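Local coordinates for Aac(6')-ib (Escherichia coli, PDB 2BUE), which probably transfers an acetyl group from acetyl-CoA to the 6'-amino group of aminoglycoside antibiotics such as kanamycin B, conferring resistance to them, at residues Ile164-Gln175 against Pro184-Arg192. The protein carries 2 engineered substitutions. Sequence-based numbering, arbitrary orientation.
Sequences IRCYEKAGFERQ and PAVYMVQTR. With COA (coenzyme A), chain B.
Met-188 reaches from strand 183-191 against Ile-164 and Tyr-167 of helix 161-169, where this helix leads into the beta hairpin of strands 173-180 and 183-191 in the GNAT fold. Its CE lies 3.6 Å from Tyr-167 CB and also touches the carbonyl O of Ile-164, Glu-168 CG and Phe-172 CB; the bend at chi3 (71°) turns this methyl into the helix. SD sits obliquely to the Tyr-167 ring, a Met-aromatic contact, while Arg-174 CG runs alongside the thioether. The hydroxyl of Tyr-167 is hydrogen-bonded to Gln-119, a residue of the coenzyme A site. Two residues before Met-188, Val-186 CG1 meets Arg-174 CG at 3.7 Å; two residues after it, Gln-190 CB stands over the face of the Phe-172 ring, 4.1 Å from its centroid.

An antiparallel ladder sets the strands side by side. Glu-173 N donates to Val-189 O at 2.8 Å, Val-189 N donates back to Glu-173 O, and Gln-175 N bonds to Tyr-187 O. A Schellman motif with Gly-171 at C-prime ends the helix and turns the chain into strand 173-180. Arg-174 grips Glu-168 side-on, NE and NH2 both donating to OE2 from one face of the carboxylate; NE to OE2 is 2.7 Å. Glu-168 OE1 accepts from Arg-165 NH1, and the same guanidinium's NE donates to coenzyme A O7A nearly straight (N-H...O angle 172°). The salt-bridge network thus links the hairpin to a residue holding the cofactor's 3'-phosphate, which Lys-169 NZ also binds. Gln-175 bends at chi2 (-55°) over Val-189 CG2, and its NE2 reaches Glu-173 O at 3.0 Å, from the face of that carbonyl plane opposite to Val-189 N.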
ATOM      1  N   ILE A 164       4.899   3.162  10.149  1.00 11.79           N
ATOM      2  CA  ILE A 164       6.282   3.604   9.877  1.00 11.94           C
ATOM      3  C   ILE A 164       7.309   2.516  10.238  1.00 12.15           C
ATOM      4  O   ILE A 164       8.206   2.193   9.433  1.00 12.76           O
ATOM      5  CB  ILE A 164       6.608   4.958  10.590  1.00 10.93           C
ATOM      6  CG1 ILE A 164       5.734   6.093  10.018  1.00 11.19           C
ATOM      7  CG2 ILE A 164       8.091   5.297  10.470  1.00 12.25           C
ATOM      8  CD1 ILE A 164       5.641   7.321  10.939  1.00 11.97           C
ATOM      9  N   ARG A 165       7.167   1.928  11.428  1.00 12.97           N
ATOM     10  CA  ARG A 165       8.055   0.850  11.845  1.00 14.56           C
ATOM     11  C   ARG A 165       7.943  -0.383  10.945  1.00 13.69           C
ATOM     12  O   ARG A 165       8.958  -0.969  10.575  1.00 13.68           O
ATOM     13  CB  ARG A 165       7.819   0.472  13.310  1.00 15.39           C
ATOM     14  CG  ARG A 165       8.739  -0.646  13.791  1.00 19.88           C
ATOM     15  CD  ARG A 165      10.164  -0.151  14.080  1.00 27.97           C
ATOM     16  NE  ARG A 165      11.134  -1.251  14.082  1.00 32.40           N
ATOM     17  CZ  ARG A 165      12.213  -1.305  13.298  1.00 35.15           C
ATOM     18  NH1 ARG A 165      12.483  -0.311  12.459  1.00 35.90           N
ATOM     19  NH2 ARG A 165      13.039  -2.346  13.365  1.00 37.24           N
ATOM     20  N   CYS A 166       6.718  -0.760  10.583  1.00 13.50           N
ATOM     21  CA  CYS A 166       6.519  -1.891   9.662  1.00 13.17           C
ATOM     22  C   CYS A 166       7.300  -1.637   8.357  1.00 12.42           C
ATOM     23  O   CYS A 166       8.046  -2.505   7.884  1.00 12.44           O
ATOM     24  CB  CYS A 166       5.033  -2.065   9.377  1.00 13.79           C
ATOM     25  SG  CYS A 166       4.661  -3.224   8.045  1.00 14.47           S
ATOM     26  N   TYR A 167       7.145  -0.432   7.803  1.00 11.84           N
ATOM     27  CA  TYR A 167       7.826  -0.097   6.555  1.00 11.92           C
ATOM     28  C   TYR A 167       9.353  -0.163   6.687  1.00 11.91           C
ATOM     29  O   TYR A 167      10.040  -0.670   5.800  1.00 12.01           O
ATOM     30  CB  TYR A 167       7.387   1.271   6.028  1.00 12.88           C
ATOM     31  CG  TYR A 167       6.007   1.272   5.395  1.00 12.75           C
ATOM     32  CD1 TYR A 167       5.715   0.381   4.331  1.00 15.17           C
ATOM     33  CD2 TYR A 167       5.038   2.223   5.769  1.00 13.83           C
ATOM     34  CE1 TYR A 167       4.458   0.387   3.683  1.00 15.74           C
ATOM     35  CE2 TYR A 167       3.761   2.223   5.147  1.00 14.29           C
ATOM     36  CZ  TYR A 167       3.492   1.290   4.095  1.00 14.39           C
ATOM     37  OH  TYR A 167       2.270   1.224   3.418  1.00 17.95           O
ATOM     38  N   GLU A 168       9.868   0.346   7.806  1.00 11.99           N
ATOM     39  CA  GLU A 168      11.311   0.242   8.098  1.00 13.22           C
ATOM     40  C   GLU A 168      11.769  -1.213   8.149  1.00 13.21           C
ATOM     41  O   GLU A 168      12.797  -1.557   7.561  1.00 13.66           O
ATOM     42  CB  GLU A 168      11.637   0.957   9.414  1.00 13.57           C
ATOM     43  CG  GLU A 168      11.565   2.472   9.298  1.00 16.67           C
ATOM     44  CD  GLU A 168      12.037   3.154  10.568  1.00 19.62           C
ATOM     45  OE1 GLU A 168      11.853   2.549  11.656  1.00 22.69           O
ATOM     46  OE2 GLU A 168      12.577   4.281  10.472  1.00 20.91           O
ATOM     47  N   LYS A 169      11.004  -2.060   8.837  1.00 13.46           N
ATOM     48  CA  LYS A 169      11.325  -3.494   8.929  1.00 14.95           C
ATOM     49  C   LYS A 169      11.333  -4.157   7.544  1.00 15.45           C
ATOM     50  O   LYS A 169      12.110  -5.086   7.281  1.00 17.00           O
ATOM     51  CB  LYS A 169      10.348  -4.210   9.855  1.00 16.45           C
ATOM     52  CG  LYS A 169      10.523  -3.813  11.311  1.00 19.17           C
ATOM     53  CD  LYS A 169      10.004  -4.877  12.238  1.00 26.47           C
ATOM     54  CE  LYS A 169       8.526  -4.963  12.173  1.00 28.26           C
ATOM     55  NZ  LYS A 169       8.025  -6.239  12.771  1.00 31.69           N
ATOM     56  N   ALA A 170      10.489  -3.650   6.651  1.00 15.05           N
ATOM     57  CA  ALA A 170      10.444  -4.144   5.268  1.00 14.99           C
ATOM     58  C   ALA A 170      11.452  -3.490   4.303  1.00 15.53           C
ATOM     59  O   ALA A 170      11.381  -3.733   3.080  1.00 16.01           O
ATOM     60  CB  ALA A 170       9.025  -4.010   4.714  1.00 14.85           C
ATOM     61  N   GLY A 171      12.343  -2.637   4.816  1.00 14.26           N
ATOM     62  CA  GLY A 171      13.474  -2.104   4.033  1.00 13.99           C
ATOM     63  C   GLY A 171      13.325  -0.665   3.550  1.00 13.49           C
ATOM     64  O   GLY A 171      14.152  -0.174   2.784  1.00 13.49           O
ATOM     65  N   PHE A 172      12.254   0.015   3.970  1.00 12.69           N
ATOM     66  CA  PHE A 172      12.067   1.406   3.592  1.00 11.62           C
ATOM     67  C   PHE A 172      12.865   2.314   4.526  1.00 12.75           C
ATOM     68  O   PHE A 172      13.109   1.961   5.684  1.00 13.93           O
ATOM     69  CB  PHE A 172      10.581   1.791   3.648  1.00 11.07           C
ATOM     70  CG  PHE A 172       9.779   1.237   2.502  1.00  9.06           C
ATOM     71  CD1 PHE A 172       9.526   2.037   1.377  1.00  9.77           C
ATOM     72  CD2 PHE A 172       9.283  -0.075   2.549  1.00  9.58           C
ATOM     73  CE1 PHE A 172       8.804   1.536   0.289  1.00  9.65           C
ATOM     74  CE2 PHE A 172       8.559  -0.579   1.481  1.00 11.06           C
ATOM     75  CZ  PHE A 172       8.317   0.227   0.351  1.00  9.87           C
ATOM     76  N   GLU A 173      13.285   3.458   3.999  1.00 13.23           N
ATOM     77  CA  GLU A 173      13.997   4.455   4.813  1.00 15.04           C
ATOM     78  C   GLU A 173      13.257   5.775   4.812  1.00 13.74           C
ATOM     79  O   GLU A 173      12.860   6.269   3.758  1.00 12.07           O
ATOM     80  CB  GLU A 173      15.435   4.621   4.323  1.00 15.73           C
ATOM     81  CG  GLU A 173      16.229   3.323   4.573  1.00 19.38           C
ATOM     82  CD  GLU A 173      17.679   3.346   4.103  1.00 20.11           C
ATOM     83  OE1 GLU A 173      18.172   4.378   3.573  1.00 25.75           O
ATOM     84  OE2 GLU A 173      18.332   2.287   4.263  1.00 27.97           O
ATOM     85  N   ARG A 174      13.074   6.340   6.010  1.00 13.15           N
ATOM     86  CA  ARG A 174      12.453   7.663   6.146  1.00 13.59           C
ATOM     87  C   ARG A 174      13.323   8.750   5.495  1.00 12.87           C
ATOM     88  O   ARG A 174      14.523   8.836   5.756  1.00 13.74           O
ATOM     89  CB  ARG A 174      12.187   7.998   7.627  1.00 13.99           C
ATOM     90  CG  ARG A 174      11.063   7.198   8.245  1.00 13.80           C
ATOM     91  CD  ARG A 174      10.778   7.646   9.686  1.00 15.76           C
ATOM     92  NE  ARG A 174      11.241   6.662  10.660  1.00 14.61           N
ATOM     93  CZ  ARG A 174      10.982   6.714  11.971  1.00 16.72           C
ATOM     94  NH1 ARG A 174      10.302   7.727  12.493  1.00 16.13           N
ATOM     95  NH2 ARG A 174      11.394   5.744  12.766  1.00 16.42           N
ATOM     96  N   GLN A 175      12.711   9.553   4.635  1.00 12.05           N
ATOM     97  CA  GLN A 175      13.397  10.652   3.973  1.00 11.58           C
ATOM     98  C   GLN A 175      13.110  12.006   4.604  1.00 12.20           C
ATOM     99  O   GLN A 175      14.024  12.806   4.813  1.00 12.60           O
ATOM    100  CB  GLN A 175      13.010  10.692   2.485  1.00 11.55           C
ATOM    101  CG  GLN A 175      13.346   9.407   1.747  1.00 11.69           C
ATOM    102  CD  GLN A 175      14.810   9.049   1.892  1.00 12.51           C
ATOM    103  OE1 GLN A 175      15.691   9.839   1.532  1.00 14.67           O
ATOM    104  NE2 GLN A 175      15.083   7.870   2.428  1.00 12.15           N
ATOM    105  N   PRO A 184       0.432  16.414   5.746  1.00 11.52           N
ATOM    106  CA  PRO A 184       1.846  16.073   5.874  1.00 11.44           C
ATOM    107  C   PRO A 184       1.966  14.555   5.979  1.00 10.97           C
ATOM    108  O   PRO A 184       1.137  13.921   6.637  1.00 10.62           O
ATOM    109  CB  PRO A 184       2.243  16.713   7.228  1.00 12.42           C
ATOM    110  CG  PRO A 184       1.224  17.781   7.445  1.00 13.53           C
ATOM    111  CD  PRO A 184      -0.047  17.291   6.836  1.00 12.49           C
ATOM    112  N   ALA A 185       2.990  13.993   5.327  1.00 10.17           N
ATOM    113  CA  ALA A 185       3.257  12.577   5.387  1.00  9.92           C
ATOM    114  C   ALA A 185       4.747  12.353   5.545  1.00 10.20           C
ATOM    115  O   ALA A 185       5.557  13.210   5.171  1.00 10.38           O
ATOM    116  CB  ALA A 185       2.757  11.870   4.101  1.00  9.76           C
ATOM    117  N   VAL A 186       5.095  11.203   6.109  1.00  9.22           N
ATOM    118  CA  VAL A 186       6.500  10.826   6.214  1.00  9.98           C
ATOM    119  C   VAL A 186       6.844  10.074   4.927  1.00  9.23           C
ATOM    120  O   VAL A 186       6.403   8.945   4.743  1.00  9.23           O
ATOM    121  CB  VAL A 186       6.773   9.980   7.459  1.00 10.31           C
ATOM    122  CG1 VAL A 186       8.240   9.543   7.513  1.00 11.12           C
ATOM    123  CG2 VAL A 186       6.407  10.801   8.728  1.00 12.33           C
ATOM    124  N   TYR A 187       7.617  10.723   4.055  1.00  8.97           N
ATOM    125  CA  TYR A 187       7.997  10.119   2.778  1.00  9.32           C
ATOM    126  C   TYR A 187       9.082   9.069   3.036  1.00  9.58           C
ATOM    127  O   TYR A 187      10.130   9.359   3.630  1.00  9.87           O
ATOM    128  CB  TYR A 187       8.519  11.199   1.853  1.00 10.09           C
ATOM    129  CG  TYR A 187       8.684  10.700   0.456  1.00  9.21           C
ATOM    130  CD1 TYR A 187       7.568  10.263  -0.290  1.00  9.30           C
ATOM    131  CD2 TYR A 187       9.943  10.660  -0.129  1.00 10.75           C
ATOM    132  CE1 TYR A 187       7.724   9.803  -1.617  1.00  9.64           C
ATOM    133  CE2 TYR A 187      10.115  10.186  -1.451  1.00  9.79           C
ATOM    134  CZ  TYR A 187       9.008   9.749  -2.170  1.00 11.50           C
ATOM    135  OH  TYR A 187       9.208   9.262  -3.444  1.00  9.88           O
ATOM    136  N   MET A 188       8.822   7.837   2.595  1.00  9.14           N
ATOM    137  CA  MET A 188       9.752   6.724   2.805  1.00  9.18           C
ATOM    138  C   MET A 188      10.027   6.040   1.474  1.00  9.70           C
ATOM    139  O   MET A 188       9.124   5.901   0.664  1.00  9.87           O
ATOM    140  CB  MET A 188       9.137   5.699   3.762  1.00  9.67           C
ATOM    141  CG  MET A 188       8.791   6.323   5.140  1.00  9.81           C
ATOM    142  SD  MET A 188       8.140   5.105   6.281  1.00 11.54           S
ATOM    143  CE  MET A 188       9.572   4.112   6.659  1.00 10.04           C
ATOM    144  N   VAL A 189      11.256   5.576   1.282  1.00  9.81           N
ATOM    145  CA  VAL A 189      11.615   4.946   0.004  1.00 10.09           C
ATOM    146  C   VAL A 189      12.493   3.713   0.187  1.00 10.98           C
ATOM    147  O   VAL A 189      13.201   3.550   1.200  1.00 10.96           O
ATOM    148  CB  VAL A 189      12.301   5.955  -0.988  1.00  9.13           C
ATOM    149  CG1 VAL A 189      11.463   7.205  -1.233  1.00 11.44           C
ATOM    150  CG2 VAL A 189      13.729   6.298  -0.555  1.00 11.64           C
ATOM    151  N   GLN A 190      12.461   2.855  -0.832  1.00 10.31           N
ATOM    152  CA  GLN A 190      13.357   1.715  -0.957  1.00 11.06           C
ATOM    153  C   GLN A 190      13.759   1.646  -2.438  1.00 10.52           C
ATOM    154  O   GLN A 190      12.906   1.460  -3.294  1.00 10.82           O
ATOM    155  CB  GLN A 190      12.630   0.439  -0.549  1.00 11.25           C
ATOM    156  CG  GLN A 190      13.532  -0.760  -0.495  1.00 13.83           C
ATOM    157  CD  GLN A 190      12.890  -1.999   0.093  1.00 15.89           C
ATOM    158  OE1 GLN A 190      11.761  -1.982   0.657  1.00 17.54           O
ATOM    159  NE2 GLN A 190      13.623  -3.093   0.010  1.00 16.78           N
ATOM    160  N   THR A 191      15.045   1.831  -2.746  1.00 10.94           N
ATOM    161  CA  THR A 191      15.509   1.824  -4.143  1.00 10.91           C
ATOM    162  C   THR A 191      15.780   0.395  -4.611  1.00 10.85           C
ATOM    163  O   THR A 191      15.996  -0.502  -3.804  1.00 10.60           O
ATOM    164  CB  THR A 191      16.832   2.613  -4.313  1.00 12.31           C
ATOM    165  OG1 THR A 191      17.866   1.956  -3.560  1.00 12.16           O
ATOM    166  CG2 THR A 191      16.657   4.090  -3.835  1.00 12.62           C
ATOM    167  N   ARG A 192      15.825   0.204  -5.931  1.00 10.47           N
ATOM    168  CA  ARG A 192      16.150  -1.103  -6.463  1.00 11.12           C
ATOM    169  C   ARG A 192      17.541  -1.509  -6.005  1.00 11.11           C
ATOM    170  O   ARG A 192      17.733  -2.647  -5.656  1.00 11.38           O
ATOM    171  CB  ARG A 192      16.068  -1.119  -7.988  1.00 10.70           C
ATOM    172  CG  ARG A 192      16.433  -2.495  -8.556  1.00 10.29           C
ATOM    173  CD  ARG A 192      16.313  -2.524 -10.072  1.00 10.85           C
ATOM    174  NE  ARG A 192      14.918  -2.473 -10.519  1.00 10.33           N
ATOM    175  CZ  ARG A 192      14.096  -3.527 -10.569  1.00 10.08           C
ATOM    176  NH1 ARG A 192      14.507  -4.733 -10.173  1.00  9.31           N
ATOM    177  NH2 ARG A 192      12.829  -3.354 -10.975  1.00 10.56           N
TER
HETATM  178  N1A COA B1200       3.355   2.412  17.901  1.00 42.67           N
HETATM  179  C2A COA B1200       4.611   2.328  17.467  1.00 42.45           C
HETATM  180  N3A COA B1200       5.126   1.173  17.070  1.00 42.51           N
HETATM  181  C4A COA B1200       4.374   0.059  17.107  1.00 41.95           C
HETATM  182  C5A COA B1200       3.065   0.106  17.555  1.00 42.93           C
HETATM  183  C6A COA B1200       2.551   1.328  17.960  1.00 42.58           C
HETATM  184  N6A COA B1200       1.288   1.403  18.395  1.00 42.42           N
HETATM  185  N7A COA B1200       2.554  -1.123  17.489  1.00 43.29           N
HETATM  186  C8A COA B1200       3.507  -1.924  17.021  1.00 42.65           C
HETATM  187  N9A COA B1200       4.612  -1.204  16.798  1.00 42.29           N
HETATM  188  C1B COA B1200       5.872  -1.699  16.257  1.00 41.32           C
HETATM  189  C2B COA B1200       5.887  -3.191  16.525  1.00 41.48           C
HETATM  190  O2B COA B1200       6.569  -3.417  17.763  1.00 43.24           O
HETATM  191  C3B COA B1200       6.645  -3.713  15.308  1.00 41.00           C
HETATM  192  O3B COA B1200       8.037  -3.416  15.454  1.00 44.05           O
HETATM  193  P3B COA B1200       9.037  -4.465  16.134  1.00 47.39           P
HETATM  194  O7A COA B1200      10.506  -3.845  15.847  1.00 48.04           O
HETATM  195  O8A COA B1200       8.927  -5.826  15.285  1.00 47.17           O
HETATM  196  O9A COA B1200       8.750  -4.648  17.584  1.00 48.38           O
HETATM  197  C4B COA B1200       6.108  -2.818  14.180  1.00 37.01           C
HETATM  198  O4B COA B1200       5.693  -1.576  14.810  1.00 37.53           O
HETATM  199  C5B COA B1200       4.991  -3.325  13.265  1.00 32.33           C
HETATM  200  O5B COA B1200       5.411  -4.427  12.450  1.00 26.61           O
HETATM  201  P1A COA B1200       4.305  -5.566  12.082  1.00 22.87           P
HETATM  202  O1A COA B1200       4.748  -6.337  10.863  1.00 24.10           O
HETATM  203  O2A COA B1200       3.866  -6.347  13.265  1.00 23.34           O
HETATM  204  O3A COA B1200       3.104  -4.615  11.642  1.00 20.71           O
HETATM  205  P2A COA B1200       1.586  -5.145  11.372  1.00 20.42           P
HETATM  206  O4A COA B1200       1.624  -6.592  11.084  1.00 19.72           O
HETATM  207  O5A COA B1200       0.649  -4.604  12.401  1.00 21.36           O
HETATM  208  O6A COA B1200       1.296  -4.358   9.985  1.00 20.90           O
HETATM  209  CBP COA B1200       0.069  -2.392   9.249  1.00 17.37           C
HETATM  210  CCP COA B1200       1.373  -2.910   9.891  1.00 17.47           C
HETATM  211  CDP COA B1200       0.146  -0.848   9.197  1.00 18.58           C
HETATM  212  CEP COA B1200      -0.039  -2.974   7.816  1.00 14.99           C
HETATM  213  CAP COA B1200      -1.152  -2.851  10.116  1.00 17.81           C
HETATM  214  OAP COA B1200      -0.915  -2.570  11.511  1.00 19.21           O
HETATM  215  C9P COA B1200      -2.491  -2.242   9.644  1.00 17.40           C
HETATM  216  O9P COA B1200      -3.013  -2.641   8.600  1.00 16.50           O
HETATM  217  N8P COA B1200      -3.016  -1.284  10.441  1.00 18.16           N
HETATM  218  C7P COA B1200      -4.292  -0.595  10.142  1.00 19.68           C
HETATM  219  C6P COA B1200      -4.243   0.101   8.757  1.00 21.60           C
HETATM  220  C5P COA B1200      -2.971   0.951   8.515  1.00 24.11           C
HETATM  221  O5P COA B1200      -2.455   1.616   9.418  1.00 21.45           O
HETATM  222  N4P COA B1200      -2.488   0.924   7.262  1.00 22.83           N
HETATM  223  C3P COA B1200      -1.259   1.665   6.907  1.00 24.72           C
HETATM  224  C2P COA B1200      -1.526   3.111   6.493  1.00 27.31           C
HETATM  225  S1P COA B1200       0.004   3.964   5.901  1.00 29.33           S